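Local coordinates for protein nudix Hydrolase, RenU (Mycolicibacterium smegmatis, PDB 6UUF) that probably hydrolyses nucleotide-type diphosphates, NADH perhaps among them, as a magnesium-dependent member of the Nudix family, at residues A[135-139]-A[140-144]. The protein carries 3 engineered substitutions. Numbering follows the deposited sequence.
Sequences DQVAD and LPLHP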
loop_
_atom_site.group_PDB
_atom_site.type_symbol
_atom_site.label_atom_id
_atom_site.label_comp_id
_atom_site.label_asym_id
_atom_site.label_seq_id
_atom_site.Cartn_x
_atom_site.Cartn_y
_atom_site.Cartn_z
ATOM N N ASP A 135 4.910 -9.249 -12.384
ATOM C CA ASP A 135 5.034 -8.896 -13.822
ATOM C C ASP A 135 3.730 -8.446 -14.464
ATOM O O ASP A 135 3.748 -7.836 -15.550
ATOM C CB ASP A 135 5.560 -10.099 -14.641
ATOM C CG ASP A 135 7.033 -10.410 -14.364
ATOM O OD1 ASP A 135 7.869 -9.483 -14.282
ATOM O OD2 ASP A 135 7.373 -11.606 -14.247
ATOM N N GLN A 136 2.597 -8.799 -13.846
ATOM C CA GLN A 136 1.279 -8.445 -14.394
ATOM C C GLN A 136 0.589 -7.274 -13.707
ATOM O O GLN A 136 -0.453 -6.815 -14.193
ATOM C CB GLN A 136 0.383 -9.674 -14.396
ATOM C CG GLN A 136 0.991 -10.767 -15.268
ATOM C CD GLN A 136 -0.019 -11.756 -15.736
ATOM O OE1 GLN A 136 -0.180 -11.920 -16.951
ATOM N NE2 GLN A 136 -0.747 -12.406 -14.786
ATOM N N VAL A 137 1.185 -6.744 -12.629
ATOM C CA VAL A 137 0.596 -5.601 -11.915
ATOM C C VAL A 137 0.324 -4.414 -12.847
ATOM O O VAL A 137 -0.772 -3.860 -12.823
ATOM C CB VAL A 137 1.477 -5.174 -10.698
ATOM C CG1 VAL A 137 1.101 -3.780 -10.180
ATOM C CG2 VAL A 137 1.346 -6.223 -9.594
ATOM N N ALA A 138 1.306 -4.037 -13.668
ATOM C CA ALA A 138 1.198 -2.874 -14.574
ATOM C C ALA A 138 0.213 -3.041 -15.716
ATOM O O ALA A 138 -0.084 -2.078 -16.424
ATOM C CB ALA A 138 2.559 -2.560 -15.157
ATOM N N ASP A 139 -0.269 -4.262 -15.937
ATOM C CA ASP A 139 -1.364 -4.485 -16.896
ATOM C C ASP A 139 -2.676 -3.929 -16.416
ATOM O O ASP A 139 -3.526 -3.613 -17.230
ATOM C CB ASP A 139 -1.578 -5.967 -17.185
ATOM C CG ASP A 139 -0.323 -6.679 -17.746
ATOM O OD1 ASP A 139 0.566 -6.043 -18.372
ATOM O OD2 ASP A 139 -0.243 -7.901 -17.526
ATOM N N LEU A 140 -2.848 -3.781 -15.101
ATOM C CA LEU A 140 -4.118 -3.342 -14.530
ATOM C C LEU A 140 -4.276 -1.834 -14.568
ATOM O O LEU A 140 -3.289 -1.126 -14.635
ATOM C CB LEU A 140 -4.230 -3.821 -13.081
ATOM C CG LEU A 140 -4.215 -5.346 -12.935
ATOM C CD1 LEU A 140 -4.063 -5.679 -11.469
ATOM C CD2 LEU A 140 -5.484 -5.978 -13.460
ATOM N N PRO A 141 -5.532 -1.351 -14.509
ATOM C CA PRO A 141 -5.802 0.078 -14.331
ATOM C C PRO A 141 -5.445 0.485 -12.917
ATOM O O PRO A 141 -6.162 0.161 -11.974
ATOM C CB PRO A 141 -7.322 0.194 -14.599
ATOM C CG PRO A 141 -7.876 -1.156 -14.272
ATOM C CD PRO A 141 -6.785 -2.160 -14.491
ATOM N N LEU A 142 -4.292 1.111 -12.766
ATOM C CA LEU A 142 -3.731 1.383 -11.453
ATOM C C LEU A 142 -4.140 2.760 -10.976
ATOM O O LEU A 142 -4.323 3.690 -11.776
ATOM C CB LEU A 142 -2.196 1.289 -11.479
ATOM C CG LEU A 142 -1.579 -0.086 -11.763
ATOM C CD1 LEU A 142 -0.057 -0.030 -11.702
ATOM C CD2 LEU A 142 -2.116 -1.152 -10.818
ATOM N N HIS A 143 -4.259 2.895 -9.657
ATOM C CA HIS A 143 -4.354 4.216 -9.043
ATOM C C HIS A 143 -3.167 5.070 -9.582
ATOM O O HIS A 143 -2.034 4.611 -9.557
ATOM C CB HIS A 143 -4.284 4.072 -7.520
ATOM C CG HIS A 143 -4.437 5.372 -6.800
ATOM N ND1 HIS A 143 -3.454 6.333 -6.792
ATOM C CD2 HIS A 143 -5.477 5.894 -6.113
ATOM C CE1 HIS A 143 -3.867 7.383 -6.112
ATOM N NE2 HIS A 143 -5.098 7.148 -5.699
ATOM N N PRO A 144 -3.420 6.276 -10.109
ATOM C CA PRO A 144 -2.328 7.007 -10.796
ATOM C C PRO A 144 -1.116 7.327 -9.938
ATOM O O PRO A 144 -0.046 7.488 -10.489
ATOM C CB PRO A 144 -2.990 8.319 -11.248
ATOM C CG PRO A 144 -4.284 8.403 -10.505
ATOM C CD PRO A 144 -4.711 6.971 -10.260
HETATM O O HOH W 1 -1.599 0.025 -16.171
#
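Val137 and Leu140 join through their backbones in a short 3-10-like turn, two overlapping type I beta turns (Gln136-Asp139 and Val137-Leu140) in the loop that joins strand 126-133 of the Nudix fold to helix 144-158. Two successive bonds wind it: Asp139 N reaches Gln136 O at 3.1 Å, and Leu140 N reaches Val137 O, also at 3.1 Å. The second bond is nearly straight (160° at the hydrogen), its donor standing 47° out of the carbonyl plane. From Leu140 to His143 the chain is extended, and one water bridges the change of direction, donating to both Ala138 O and Leu140 O.

Two leucines pack against the same carbonyl. Leu142 turns back toward the turn and brings CD2 to 3.6 Å from Val137 O; the methyls Val137 CG1 and Leu142 CD2 lie 4.2 Å apart. Leu140 CB is 3.5 Å from Val137 O, and with CG anti to the carbonyl carbon (chi1 -62°) its CB, CG and CD1 line up beside this oxygen; Leu41 and Trp54 are its outside neighbours. Val137 is buried between strand 37-44 (Val39, Leu41) and helix 144-158 (Phe146, Trp150).

Among polar side chains, Asp135 OD1 links to that helix by a salt bridge with Arg154, and His143, the N-cap, weakly caps Gly145 N through ND1.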